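Local coordinates for putative acetamidase/formamidase (Yersinia enterocolitica subsp. palearctica serotype O:3, PDB 5UBU), which probably hydrolyses carbon-nitrogen bonds other than peptide bonds in linear amides and holds sodium ions in the crystal, at residues T60-F64 and T233-A238; S70-S76 and E144-M148. All blocks are in the same frame, centred on the assembly; numbering follows the deposited sequence.

Contact 1. Residues T60-F64 and T233-A238. With NA (sodium ion), chain G.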
loop_
_atom_site.group_PDB
_atom_site.type_symbol
_atom_site.label_atom_id
_atom_site.label_comp_id
_atom_site.label_asym_id
_atom_site.label_seq_id
_atom_site.Cartn_x
_atom_site.Cartn_y
_atom_site.Cartn_z
ATOM N N THR B 60 -2.198 -34.254 9.746
ATOM C CA THR B 60 -2.337 -32.839 10.110
ATOM C C THR B 60 -3.611 -32.522 10.887
ATOM O O THR B 60 -4.590 -33.251 10.815
ATOM C CB THR B 60 -2.350 -31.920 8.864
ATOM O OG1 THR B 60 -3.535 -32.150 8.093
ATOM C CG2 THR B 60 -1.126 -32.142 7.999
ATOM N N ARG B 61 -3.567 -31.422 11.626
ATOM C CA ARG B 61 -4.702 -30.917 12.380
ATOM C C ARG B 61 -5.210 -29.667 11.665
ATOM O O ARG B 61 -4.450 -29.000 10.965
ATOM C CB ARG B 61 -4.311 -30.596 13.823
ATOM C CG ARG B 61 -4.108 -31.830 14.666
ATOM C CD ARG B 61 -3.799 -31.468 16.117
ATOM N NE ARG B 61 -3.743 -32.668 16.959
ATOM C CZ ARG B 61 -3.423 -32.684 18.253
ATOM N NH1 ARG B 61 -3.401 -33.834 18.914
ATOM N NH2 ARG B 61 -3.109 -31.562 18.892
ATOM N N ASP B 62 -6.494 -29.347 11.846
ATOM C CA ASP B 62 -7.065 -28.182 11.183
ATOM C C ASP B 62 -6.478 -26.890 11.761
ATOM O O ASP B 62 -5.799 -26.911 12.782
ATOM C CB ASP B 62 -8.614 -28.203 11.206
ATOM C CG ASP B 62 -9.226 -27.926 12.597
ATOM O OD1 ASP B 62 -8.545 -27.369 13.482
ATOM O OD2 ASP B 62 -10.439 -28.219 12.794
ATOM N N ALA B 63 -6.759 -25.775 11.105
ATOM C CA ALA B 63 -6.258 -24.468 11.530
ATOM C C ALA B 63 -6.637 -24.043 12.954
ATOM O O ALA B 63 -5.947 -23.209 13.549
ATOM C CB ALA B 63 -6.723 -23.407 10.554
ATOM N N PHE B 64 -7.707 -24.615 13.496
ATOM C CA PHE B 64 -8.182 -24.270 14.842
ATOM C C PHE B 64 -7.795 -25.317 15.892
ATOM O O PHE B 64 -8.172 -25.202 17.057
ATOM C CB PHE B 64 -9.712 -24.104 14.809
ATOM C CG PHE B 64 -10.207 -23.338 13.607
ATOM C CD1 PHE B 64 -9.921 -21.978 13.475
ATOM C CD2 PHE B 64 -10.938 -23.972 12.600
ATOM C CE1 PHE B 64 -10.362 -21.267 12.364
ATOM C CE2 PHE B 64 -11.372 -23.261 11.497
ATOM C CZ PHE B 64 -11.083 -21.910 11.373
ATOM N N THR B 233 -10.652 -17.415 6.050
ATOM C CA THR B 233 -10.438 -18.864 6.081
ATOM C C THR B 233 -10.999 -19.567 4.853
ATOM O O THR B 233 -11.939 -19.101 4.219
ATOM C CB THR B 233 -11.119 -19.524 7.315
ATOM O OG1 THR B 233 -12.544 -19.499 7.173
ATOM C CG2 THR B 233 -10.730 -18.831 8.610
ATOM N N ALA B 234 -10.408 -20.710 4.547
ATOM C CA ALA B 234 -10.838 -21.556 3.454
ATOM C C ALA B 234 -11.663 -22.638 4.148
ATOM O O ALA B 234 -12.246 -22.372 5.200
ATOM C CB ALA B 234 -9.630 -22.152 2.761
ATOM N N VAL B 235 -11.764 -23.824 3.550
ATOM C CA VAL B 235 -12.457 -24.934 4.205
ATOM C C VAL B 235 -11.325 -25.675 4.916
ATOM O O VAL B 235 -10.642 -26.498 4.325
ATOM C CB VAL B 235 -13.249 -25.834 3.227
ATOM C CG1 VAL B 235 -13.765 -27.080 3.938
ATOM C CG2 VAL B 235 -14.405 -25.048 2.611
ATOM N N GLU B 236 -11.134 -25.335 6.189
ATOM C CA GLU B 236 -10.080 -25.901 7.023
ATOM C C GLU B 236 -10.422 -27.324 7.459
ATOM O O GLU B 236 -11.536 -27.569 7.954
ATOM C CB GLU B 236 -9.936 -25.055 8.291
ATOM C CG GLU B 236 -9.828 -23.548 8.085
ATOM C CD GLU B 236 -8.603 -23.123 7.311
ATOM O OE1 GLU B 236 -8.620 -21.984 6.782
ATOM O OE2 GLU B 236 -7.630 -23.905 7.227
ATOM N N PHE B 237 -9.478 -28.258 7.319
ATOM C CA PHE B 237 -9.743 -29.645 7.729
ATOM C C PHE B 237 -8.478 -30.404 8.148
ATOM O O PHE B 237 -7.359 -29.998 7.851
ATOM C CB PHE B 237 -10.514 -30.412 6.626
ATOM C CG PHE B 237 -9.661 -30.900 5.474
ATOM C CD1 PHE B 237 -8.970 -30.023 4.667
ATOM C CD2 PHE B 237 -9.617 -32.252 5.155
ATOM C CE1 PHE B 237 -8.202 -30.487 3.600
ATOM C CE2 PHE B 237 -8.859 -32.709 4.076
ATOM C CZ PHE B 237 -8.159 -31.821 3.299
ATOM N N ALA B 238 -8.701 -31.492 8.884
ATOM C CA ALA B 238 -7.657 -32.379 9.347
ATOM C C ALA B 238 -7.436 -33.354 8.190
ATOM O O ALA B 238 -8.409 -33.880 7.642
ATOM C CB ALA B 238 -8.100 -33.104 10.604
HETATM NA NA NA G . -6.385 -22.110 6.702
HETATM O O HOH W 1 -4.896 -29.834 8.510
HETATM O O HOH W 2 -12.023 -28.928 10.762
HETATM O O HOH W 3 -6.643 -26.365 8.464
#
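A63 and F64 pack against E236, a sodium ligand. The far end of the F64 ring makes apolar contact with CB and CG of the glutamate, with CE2 3.8 Å from E236 CG; the ring plane stands 81° from that of the carboxylate. T233 CG2 comes to the ring edge at CZ. From another direction, the methyl CB of A63 makes a van der Waals contact with the carboxylate, 3.5 Å from E236 OE2. Further along, D62 CB rests on the backbone of F237, and A238 is in van der Waals contact with the T60 carbonyl.

E236 is bent at CB-CG (chi2 -63°), and its carboxylate grips sodium with both oxygens, OE1 and OE2 each 2.2 Å from the ion. OE1 also accepts from A234 N at 3.1 Å, the donor lying 41° out of the carboxylate plane. D220 and H222 bind the same ion, and D220 also belongs to a second sodium site.

No direct hydrogen bond joins the two segments, and water takes that role. One molecule links T60 OG1 to F237 O, where it donates over 2.6 Å; T60 OG1 also bonds S239. A second water lies within hydrogen-bonding distance of E236 OE2 and accepts weakly from A63 N.

F237 pairs its backbone with A221 of strand 214-222, the E236 backbone bonds that of I119 in strand 117-122, which D62 and F64 also touch, and T233 O accepts from S304 of the second subunit.

Contact 2. Residues S70-S76 and E144-M148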
loop_
_atom_site.group_PDB
_atom_site.type_symbol
_atom_site.label_atom_id
_atom_site.label_comp_id
_atom_site.label_asym_id
_atom_site.label_seq_id
_atom_site.Cartn_x
_atom_site.Cartn_y
_atom_site.Cartn_z
ATOM N N SER B 70 -18.882 -26.975 16.079
ATOM C CA SER B 70 -20.301 -26.658 15.963
ATOM C C SER B 70 -20.520 -25.299 15.322
ATOM O O SER B 70 -19.763 -24.357 15.575
ATOM C CB SER B 70 -20.944 -26.642 17.350
ATOM O OG SER B 70 -22.281 -26.184 17.282
ATOM N N GLU B 71 -21.574 -25.182 14.515
ATOM C CA GLU B 71 -21.892 -23.893 13.905
ATOM C C GLU B 71 -22.337 -22.858 14.959
ATOM O O GLU B 71 -22.353 -21.663 14.680
ATOM C CB GLU B 71 -22.915 -24.027 12.773
ATOM C CG GLU B 71 -22.365 -24.759 11.560
ATOM C CD GLU B 71 -23.272 -24.706 10.337
ATOM O OE1 GLU B 71 -24.405 -24.199 10.433
ATOM O OE2 GLU B 71 -22.838 -25.173 9.261
ATOM N N GLN B 72 -22.674 -23.315 16.162
ATOM C CA GLN B 72 -23.057 -22.420 17.271
ATOM C C GLN B 72 -21.842 -21.962 18.101
ATOM O O GLN B 72 -22.003 -21.238 19.082
ATOM C CB GLN B 72 -24.177 -22.995 18.161
ATOM C CG GLN B 72 -25.555 -22.980 17.497
ATOM C CD GLN B 72 -25.673 -24.010 16.379
ATOM O OE1 GLN B 72 -25.849 -23.674 15.204
ATOM N NE2 GLN B 72 -25.572 -25.287 16.752
ATOM N N ASP B 73 -20.635 -22.382 17.706
ATOM C CA ASP B 73 -19.409 -21.956 18.383
ATOM C C ASP B 73 -19.144 -20.495 18.057
ATOM O O ASP B 73 -19.523 -19.999 16.999
ATOM C CB ASP B 73 -18.187 -22.798 17.970
ATOM C CG ASP B 73 -18.219 -24.221 18.525
ATOM O OD1 ASP B 73 -19.018 -24.507 19.439
ATOM O OD2 ASP B 73 -17.412 -25.053 18.069
ATOM N N ILE B 74 -18.471 -19.826 18.983
ATOM C CA ILE B 74 -18.145 -18.417 18.873
ATOM C C ILE B 74 -16.619 -18.291 18.817
ATOM O O ILE B 74 -15.951 -18.407 19.846
ATOM C CB ILE B 74 -18.733 -17.650 20.077
ATOM C CG1 ILE B 74 -20.260 -17.849 20.121
ATOM C CG2 ILE B 74 -18.402 -16.162 19.988
ATOM C CD1 ILE B 74 -20.927 -17.297 21.357
ATOM N N PRO B 75 -16.062 -18.081 17.601
ATOM C CA PRO B 75 -14.624 -17.945 17.389
ATOM C C PRO B 75 -13.867 -17.004 18.345
ATOM O O PRO B 75 -12.796 -17.367 18.804
ATOM C CB PRO B 75 -14.545 -17.425 15.960
ATOM C CG PRO B 75 -15.707 -18.043 15.278
ATOM C CD PRO B 75 -16.764 -18.268 16.316
ATOM N N SER B 76 -14.414 -15.829 18.651
ATOM C CA SER B 76 -13.731 -14.875 19.544
ATOM C C SER B 76 -13.522 -15.418 20.958
ATOM O O SER B 76 -12.615 -14.978 21.658
ATOM C CB SER B 76 -14.485 -13.545 19.614
ATOM O OG SER B 76 -15.789 -13.714 20.146
ATOM N N GLU B 144 -20.007 -13.006 13.462
ATOM C CA GLU B 144 -19.194 -14.127 13.822
ATOM C C GLU B 144 -19.889 -15.397 13.326
ATOM O O GLU B 144 -20.851 -15.842 13.916
ATOM C CB GLU B 144 -19.023 -14.045 15.335
ATOM C CG GLU B 144 -17.889 -14.848 15.907
ATOM C CD GLU B 144 -17.407 -14.310 17.253
ATOM O OE1 GLU B 144 -16.417 -14.867 17.755
ATOM O OE2 GLU B 144 -17.982 -13.337 17.795
ATOM N N LYS B 145 -19.414 -15.934 12.203
ATOM C CA LYS B 145 -19.984 -17.143 11.587
ATOM C C LYS B 145 -19.054 -18.355 11.511
ATOM O O LYS B 145 -17.835 -18.226 11.444
ATOM C CB LYS B 145 -20.509 -16.845 10.173
ATOM C CG LYS B 145 -21.993 -16.546 10.057
ATOM C CD LYS B 145 -22.457 -15.282 10.752
ATOM C CE LYS B 145 -23.986 -15.284 10.865
ATOM N NZ LYS B 145 -24.687 -15.506 9.565
ATOM N N VAL B 146 -19.680 -19.529 11.496
ATOM C CA VAL B 146 -19.005 -20.815 11.395
ATOM C C VAL B 146 -19.849 -21.747 10.527
ATOM O O VAL B 146 -21.074 -21.836 10.691
ATOM C CB VAL B 146 -18.826 -21.490 12.782
ATOM C CG1 VAL B 146 -18.219 -22.881 12.645
ATOM C CG2 VAL B 146 -17.968 -20.620 13.687
ATOM N N ARG B 147 -19.186 -22.441 9.610
ATOM C CA ARG B 147 -19.840 -23.403 8.740
ATOM C C ARG B 147 -19.138 -24.744 8.889
ATOM O O ARG B 147 -17.932 -24.812 8.729
ATOM C CB ARG B 147 -19.767 -22.955 7.296
ATOM C CG ARG B 147 -20.612 -21.750 6.928
ATOM C CD ARG B 147 -22.118 -21.984 7.089
ATOM N NE ARG B 147 -22.495 -23.371 6.809
ATOM C CZ ARG B 147 -22.653 -23.919 5.602
ATOM N NH1 ARG B 147 -22.457 -23.222 4.489
ATOM N NH2 ARG B 147 -23.009 -25.198 5.501
HETATM N N MSE B 148 -19.897 -25.792 9.221
HETATM C CA MSE B 148 -19.379 -27.156 9.364
HETATM C C MSE B 148 -19.774 -27.787 8.062
HETATM O O MSE B 148 -20.942 -28.015 7.807
HETATM C CB MSE B 148 -20.045 -27.904 10.496
HETATM C CG MSE B 148 -19.676 -27.340 11.861
HETATM SE SE MSE B 148 -17.937 -28.105 12.334
HETATM C CE MSE B 148 -18.374 -29.980 12.709
HETATM O O HOH W 4 -23.652 -26.888 7.421
#
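E71 reaches the strand through one oxygen, OE2, which takes two protein donors. M148 N bonds to its anti lone pair over 3.0 Å, nearly straight at 167°, and the selenomethionine M148 lays its CG beside E71 CG. R147 NE, 3.1 Å from E71 OE2, forms a salt bridge from above the carboxylate plane, although the oxygen lies almost in the guanidinium plane. A water gives OE2 a third proton, donates another to M148 O, and accepts from R147 NH2. That nitrogen also bonds W158 O, and the guanidinium makes a cation-pi contact with the W158 ring.

At the other end E144, with CG anti to the backbone N (chi1 -162°), extends to the start of helix 75-78. Its OE1 accepts from S76 OG through the syn lone pair over 2.7 Å; a bond from S76 N is also modelled, but its length is doubtful. P75 N has no hydrogen to give.

Between these polar ends V146 packs CG2 against P75 CD at 3.7 Å.

Within 70-76, D73 N bonds S70 O, and S70 OG accepts from Q72 N. The arrangement is a type I beta turn combined with an ST turn, leading into a short helix whose first residues meet the beginning of strand 145-151 of an antiparallel sheet.

Contact 1 is buried and metal-bearing, whereas contact 2 lies at the surface; their centres are 14 Å apart and their nearest atoms about 7 Å, without touching. Both draw on the chain that follows strand 55-59, first as the loop 60-64 and then as the turn and helix start of 70-76. Strand 117-122 lies next to both: I119 is touched by D62 and F64 in contact 1 and by M148 in contact 2. Their chemistry differs accordingly. In contact 1 the glutamate E236 binds sodium with both oxygens, and water, not a direct hydrogen bond, joins the segments; in contact 2 two glutamates bond directly across the segments. Each contact also meets the second subunit.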